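Methyl transferase from Methanosarcina acetivorans (Methanosarcina acetivorans, PDB 6MRO) probably transfers a methyl group from S-adenosylmethionine, and binds S-adenosylhomocysteine and calcium ions. Local coordinates at residues F109-R122 with R151-L165. The protein carries 1 engineered substitution. Residues are numbered along the deposited sequence; the frame is centred on the assembly and turned at random. Where two conformers were deposited one is given.
With CA (calcium ion), chain D.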
loop_
_atom_site.group_PDB
_atom_site.type_symbol
_atom_site.label_atom_id
_atom_site.label_comp_id
_atom_site.label_asym_id
_atom_site.label_seq_id
_atom_site.Cartn_x
_atom_site.Cartn_y
_atom_site.Cartn_z
ATOM N N PHE A 109 4.380 4.070 0.661
ATOM C CA PHE A 109 4.604 5.476 0.982
ATOM C C PHE A 109 5.780 5.620 1.928
ATOM O O PHE A 109 6.617 6.514 1.759
ATOM C CB PHE A 109 3.354 6.097 1.602
ATOM C CG PHE A 109 3.580 7.491 2.125
ATOM C CD1 PHE A 109 3.769 8.549 1.250
ATOM C CD2 PHE A 109 3.633 7.730 3.488
ATOM C CE1 PHE A 109 3.988 9.844 1.727
ATOM C CE2 PHE A 109 3.851 9.017 3.978
ATOM C CZ PHE A 109 4.030 10.071 3.102
ATOM N N HIS A 110 5.889 4.687 2.884
ATOM C CA HIS A 110 6.962 4.677 3.872
ATOM C C HIS A 110 8.343 4.708 3.227
ATOM O O HIS A 110 9.269 5.306 3.778
ATOM C CB HIS A 110 6.797 3.432 4.763
ATOM C CG HIS A 110 7.926 3.194 5.718
ATOM N ND1 HIS A 110 8.138 3.978 6.834
ATOM C CD2 HIS A 110 8.886 2.237 5.742
ATOM C CE1 HIS A 110 9.192 3.526 7.494
ATOM N NE2 HIS A 110 9.662 2.468 6.854
ATOM N N VAL A 111 8.508 4.081 2.057
ATOM C CA VAL A 111 9.834 3.996 1.451
ATOM C C VAL A 111 10.045 4.992 0.326
ATOM O O VAL A 111 11.192 5.177 -0.102
ATOM C CB VAL A 111 10.143 2.567 0.947
ATOM C CG1 VAL A 111 10.042 1.576 2.086
ATOM C CG2 VAL A 111 9.229 2.175 -0.200
ATOM N N ILE A 112 8.987 5.643 -0.163
ATOM C CA ILE A 112 9.139 6.660 -1.196
ATOM C C ILE A 112 9.990 7.804 -0.660
ATOM O O ILE A 112 9.741 8.325 0.437
ATOM C CB ILE A 112 7.750 7.143 -1.645
ATOM C CG1 ILE A 112 6.977 6.009 -2.319
ATOM C CG2 ILE A 112 7.858 8.352 -2.595
ATOM C CD1 ILE A 112 7.621 5.500 -3.622
ATOM N N THR A 113 10.999 8.209 -1.430
ATOM C CA THR A 113 11.905 9.261 -0.986
ATOM C C THR A 113 11.260 10.638 -1.127
ATOM O O THR A 113 10.297 10.831 -1.873
ATOM C CB THR A 113 13.214 9.254 -1.779
ATOM O OG1 THR A 113 12.953 9.679 -3.125
ATOM C CG2 THR A 113 13.828 7.857 -1.797
ATOM N N ASP A 114 11.834 11.606 -0.408
ATOM C CA ASP A 114 11.299 12.966 -0.406
ATOM C C ASP A 114 11.202 13.528 -1.818
ATOM O O ASP A 114 10.173 14.102 -2.198
ATOM C CB ASP A 114 12.170 13.876 0.461
ATOM C CG ASP A 114 11.981 13.631 1.947
ATOM O OD1 ASP A 114 11.103 12.823 2.319
ATOM O OD2 ASP A 114 12.718 14.250 2.743
ATOM N N GLU A 115 12.260 13.377 -2.616
ATOM C CA GLU A 115 12.251 13.956 -3.957
ATOM C C GLU A 115 11.277 13.261 -4.898
ATOM O O GLU A 115 10.995 13.798 -5.974
ATOM C CB GLU A 115 13.661 13.932 -4.552
ATOM C CG GLU A 115 14.529 15.090 -4.083
ATOM C CD GLU A 115 15.898 15.099 -4.726
ATOM O OE1 GLU A 115 16.353 16.186 -5.138
ATOM O OE2 GLU A 115 16.522 14.023 -4.817
ATOM N N GLU A 116 10.755 12.094 -4.522
ATOM C CA GLU A 116 9.780 11.380 -5.332
ATOM C C GLU A 116 8.362 11.483 -4.785
ATOM O O GLU A 116 7.446 10.908 -5.378
ATOM C CB GLU A 116 10.180 9.902 -5.456
ATOM C CG GLU A 116 11.554 9.653 -6.100
ATOM C CD GLU A 116 11.705 10.277 -7.486
ATOM O OE1 GLU A 116 10.812 10.083 -8.336
ATOM O OE2 GLU A 116 12.731 10.943 -7.743
ATOM N N ARG A 117 8.151 12.216 -3.685
ATOM C CA ARG A 117 6.854 12.202 -3.010
ATOM C C ARG A 117 5.777 12.923 -3.820
ATOM O O ARG A 117 4.649 12.429 -3.927
ATOM C CB ARG A 117 6.978 12.818 -1.613
ATOM C CG ARG A 117 7.499 11.860 -0.544
ATOM C CD ARG A 117 6.682 11.957 0.741
ATOM N NE ARG A 117 7.304 11.294 1.892
ATOM C CZ ARG A 117 7.432 9.974 2.031
ATOM N NH1 ARG A 117 7.006 9.154 1.080
ATOM N NH2 ARG A 117 7.998 9.465 3.122
ATOM N N LEU A 118 6.084 14.101 -4.375
ATOM C CA LEU A 118 5.075 14.816 -5.159
ATOM C C LEU A 118 4.656 13.997 -6.370
ATOM O O LEU A 118 3.460 13.823 -6.633
ATOM C CB LEU A 118 5.594 16.192 -5.593
ATOM C CG LEU A 118 4.936 16.819 -6.838
ATOM C CD1 LEU A 118 3.446 17.096 -6.628
ATOM C CD2 LEU A 118 5.654 18.104 -7.280
ATOM N N LEU A 119 5.638 13.485 -7.118
ATOM C CA LEU A 119 5.354 12.607 -8.250
ATOM C C LEU A 119 4.513 11.410 -7.821
ATOM O O LEU A 119 3.566 11.020 -8.516
ATOM C CB LEU A 119 6.669 12.139 -8.876
ATOM C CG LEU A 119 6.601 11.305 -10.151
ATOM C CD1 LEU A 119 5.935 12.123 -11.237
ATOM C CD2 LEU A 119 7.992 10.845 -10.584
ATOM N N PHE A 120 4.848 10.815 -6.676
ATOM C CA PHE A 120 4.084 9.680 -6.169
ATOM C C PHE A 120 2.614 10.046 -5.989
ATOM O O PHE A 120 1.724 9.364 -6.509
ATOM C CB PHE A 120 4.707 9.208 -4.857
ATOM C CG PHE A 120 3.944 8.115 -4.164
ATOM C CD1 PHE A 120 3.082 8.416 -3.124
ATOM C CD2 PHE A 120 4.112 6.784 -4.533
ATOM C CE1 PHE A 120 2.392 7.414 -2.461
ATOM C CE2 PHE A 120 3.419 5.774 -3.870
ATOM C CZ PHE A 120 2.560 6.099 -2.829
ATOM N N THR A 121 2.339 11.139 -5.271
ATOM C CA THR A 121 0.952 11.541 -5.052
ATOM C C THR A 121 0.228 11.771 -6.375
ATOM O O THR A 121 -0.940 11.393 -6.523
ATOM C CB THR A 121 0.878 12.807 -4.188
ATOM O OG1 THR A 121 1.538 13.902 -4.849
ATOM C CG2 THR A 121 1.516 12.585 -2.841
ATOM N N ARG A 122 0.898 12.370 -7.344
ATOM C CA ARG A 122 0.241 12.652 -8.616
ATOM C C ARG A 122 -0.130 11.403 -9.385
ATOM O O ARG A 122 -1.147 11.349 -9.984
ATOM C CB ARG A 122 1.017 13.655 -9.490
ATOM C CG ARG A 122 0.368 13.920 -10.865
ATOM C CD ARG A 122 -0.255 15.327 -11.085
ATOM N NE ARG A 122 -1.202 15.462 -12.228
ATOM C CZ ARG A 122 -0.965 16.104 -13.379
ATOM N NH1 ARG A 122 0.187 16.706 -13.593
ATOM N NH2 ARG A 122 -1.877 16.138 -14.325
ATOM N N ARG A 151 12.683 6.588 8.794
ATOM C CA ARG A 151 11.674 7.637 8.879
ATOM C C ARG A 151 10.354 7.064 9.382
ATOM O O ARG A 151 10.060 5.879 9.211
ATOM C CB ARG A 151 11.450 8.290 7.511
ATOM C CG ARG A 151 12.504 9.296 7.082
ATOM C CD ARG A 151 12.255 9.729 5.638
ATOM N NE ARG A 151 12.217 8.577 4.741
ATOM C CZ ARG A 151 11.653 8.576 3.536
ATOM N NH1 ARG A 151 11.675 7.470 2.797
ATOM N NH2 ARG A 151 11.071 9.674 3.070
ATOM N N ARG A 152 9.562 7.912 10.027
ATOM C CA ARG A 152 8.186 7.577 10.360
ATOM C C ARG A 152 7.328 8.798 10.055
ATOM O O ARG A 152 7.802 9.936 10.116
ATOM C CB ARG A 152 8.016 7.149 11.832
ATOM C CG ARG A 152 8.928 5.990 12.276
ATOM C CD ARG A 152 8.393 5.292 13.537
ATOM N NE ARG A 152 8.317 6.186 14.699
ATOM C CZ ARG A 152 9.342 6.495 15.488
ATOM N NH1 ARG A 152 10.548 5.986 15.254
ATOM N NH2 ARG A 152 9.162 7.320 16.512
ATOM N N ALA A 153 6.070 8.564 9.715
ATOM C CA ALA A 153 5.220 9.630 9.204
ATOM C C ALA A 153 4.348 10.177 10.328
ATOM O O ALA A 153 3.703 9.413 11.051
ATOM C CB ALA A 153 4.363 9.132 8.038
ATOM N N SER A 154 4.362 11.496 10.495
ATOM C CA SER A 154 3.471 12.143 11.445
ATOM C C SER A 154 2.160 12.483 10.751
ATOM O O SER A 154 2.054 12.425 9.527
ATOM C CB SER A 154 4.106 13.408 12.005
ATOM O OG SER A 154 4.224 14.374 10.977
ATOM N N LYS A 155 1.143 12.832 11.541
ATOM C CA LYS A 155 -0.109 13.255 10.924
ATOM C C LYS A 155 0.099 14.518 10.103
ATOM O O LYS A 155 -0.474 14.664 9.015
ATOM C CB LYS A 155 -1.185 13.466 11.985
ATOM C CG LYS A 155 -1.464 12.226 12.802
ATOM C CD LYS A 155 -2.424 12.511 13.940
ATOM C CE LYS A 155 -3.716 11.756 13.754
ATOM N NZ LYS A 155 -4.138 11.144 15.041
ATOM N N ALA A 156 0.947 15.425 10.593
ATOM C CA ALA A 156 1.231 16.650 9.853
ATOM C C ALA A 156 1.890 16.335 8.518
ATOM O O ALA A 156 1.538 16.912 7.485
ATOM C CB ALA A 156 2.115 17.575 10.690
ATOM N N GLU A 157 2.870 15.429 8.527
ATOM C CA GLU A 157 3.518 15.031 7.283
ATOM C C GLU A 157 2.526 14.373 6.331
ATOM O O GLU A 157 2.535 14.658 5.128
ATOM C CB GLU A 157 4.697 14.093 7.586
ATOM C CG GLU A 157 5.799 14.782 8.394
ATOM C CD GLU A 157 6.728 13.813 9.136
ATOM O OE1 GLU A 157 7.805 14.255 9.595
ATOM O OE2 GLU A 157 6.380 12.628 9.261
ATOM N N ILE A 158 1.634 13.534 6.859
ATOM C CA ILE A 158 0.624 12.887 6.024
ATOM C C ILE A 158 -0.330 13.924 5.446
ATOM O O ILE A 158 -0.610 13.940 4.237
ATOM C CB ILE A 158 -0.122 11.809 6.833
ATOM C CG1 ILE A 158 0.830 10.647 7.142
ATOM C CG2 ILE A 158 -1.347 11.280 6.070
ATOM C CD1 ILE A 158 0.259 9.626 8.102
ATOM N N GLU A 159 -0.771 14.839 6.304
ATOM C CA GLU A 159 -1.688 15.895 5.899
ATOM C C GLU A 159 -1.052 16.797 4.849
ATOM O O GLU A 159 -1.685 17.141 3.850
ATOM C CB GLU A 159 -2.118 16.724 7.110
ATOM C CG GLU A 159 -3.149 16.042 7.995
ATOM C CD GLU A 159 -3.611 16.925 9.139
ATOM O OE1 GLU A 159 -4.470 17.801 8.906
ATOM O OE2 GLU A 159 -3.113 16.743 10.270
ATOM N N SER A 160 0.205 17.169 5.071
ATOM C CA SER A 160 0.915 18.032 4.132
ATOM C C SER A 160 1.103 17.354 2.777
ATOM O O SER A 160 1.017 18.009 1.730
ATOM C CB SER A 160 2.269 18.427 4.708
ATOM O OG SER A 160 2.939 19.279 3.802
ATOM N N THR A 161 1.340 16.042 2.786
ATOM C CA THR A 161 1.607 15.300 1.556
ATOM C C THR A 161 0.341 15.055 0.744
ATOM O O THR A 161 0.344 15.222 -0.482
ATOM C CB THR A 161 2.269 13.964 1.894
ATOM O OG1 THR A 161 3.520 14.202 2.551
ATOM C CG2 THR A 161 2.494 13.145 0.641
ATOM N N PHE A 162 -0.750 14.645 1.392
ATOM C CA PHE A 162 -1.906 14.161 0.641
ATOM C C PHE A 162 -3.070 15.148 0.556
ATOM O O PHE A 162 -3.952 14.957 -0.290
ATOM C CB PHE A 162 -2.382 12.827 1.230
ATOM C CG PHE A 162 -1.402 11.708 1.006
ATOM C CD1 PHE A 162 -0.576 11.265 2.031
ATOM C CD2 PHE A 162 -1.281 11.129 -0.241
ATOM C CE1 PHE A 162 0.346 10.253 1.806
ATOM C CE2 PHE A 162 -0.358 10.114 -0.470
ATOM C CZ PHE A 162 0.446 9.676 0.554
ATOM N N SER A 163 -3.103 16.180 1.402
ATOM C CA SER A 163 -4.146 17.197 1.279
ATOM C C SER A 163 -4.170 17.912 -0.067
ATOM O O SER A 163 -5.277 18.255 -0.523
ATOM C CB SER A 163 -4.017 18.234 2.400
ATOM O OG SER A 163 -4.606 17.771 3.598
ATOM N N PRO A 164 -3.043 18.216 -0.725
ATOM C CA PRO A 164 -3.130 18.978 -1.992
ATOM C C PRO A 164 -3.982 18.324 -3.067
ATOM O O PRO A 164 -4.651 19.034 -3.831
ATOM C CB PRO A 164 -1.668 19.088 -2.438
ATOM C CG PRO A 164 -0.912 19.098 -1.179
ATOM C CD PRO A 164 -1.630 18.125 -0.285
ATOM N N LEU A 165 -3.979 16.994 -3.155
ATOM C CA LEU A 165 -4.736 16.292 -4.177
ATOM C C LEU A 165 -5.871 15.435 -3.629
ATOM O O LEU A 165 -6.709 14.980 -4.415
ATOM C CB LEU A 165 -3.801 15.410 -5.020
ATOM C CG LEU A 165 -2.699 16.127 -5.806
ATOM C CD1 LEU A 165 -1.745 15.103 -6.395
ATOM C CD2 LEU A 165 -3.291 16.991 -6.900
HETATM CA CA CA D . 8.861 11.953 10.348
HETATM O O HOH W 1 10.659 10.569 11.048
HETATM O O HOH W 2 9.368 11.386 8.004
#
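In the conformer given here, Arg151 reaches over to the turn ahead of helix 114-122 and holds the carbonyl of Ile112 end-on, Arg151 NH1 and NH2 both donating to Ile112 O at 3.2 Å. The oxygen lies close to the guanidinium plane, and both N-H bonds come from the same face of the carbonyl. Arg151 NH2 also makes a salt bridge to Asp114 OD1 at 3.2 Å, with the carboxylate turned well out of the guanidinium plane. A bend at chi3 (-56°) turns the long arginine chain toward these acceptors. Arg117 brings a second guanidinium nearly parallel to the first, with its NH2 3.1 Å from Arg151 NH2; the nearby carboxylate and carbonyls probably ease this meeting of like charges. Arg117 NH1 donates to Phe109 O and lies over one face of the Phe109 ring.

Phe162 CE1 lies over the opposite face, toward its rim, the two phenyl planes inclined at 56°, while Ala153 CB, small enough to fit, lies 4.1 Å from Phe109 CE2 at the ring edge. Phe162 also turns its edge to Phe120, whose side chain touches Val88 of the cofactor site. Between the helices, which cross at -54°, Thr121 CG2 and Thr161 CG2 meet at 3.7 Å. Each threonine suits this place because its hydroxyl is spent within its own helix, on Leu118 O and Glu157 O respectively, leaving CG2 for apolar contact. Leu165 CD1 extends the packing against Thr121.

Next to Arg151, Arg152 O and both carboxylate oxygens of Glu157 bind calcium, with Asp141 and Glu146 completing the protein ligands; Glu157 also closes a capping box with Ser154. At least in this conformer, Arg151 thus joins the chain running into the calcium site to the turn carrying Val111, which touches S-adenosylhomocysteine.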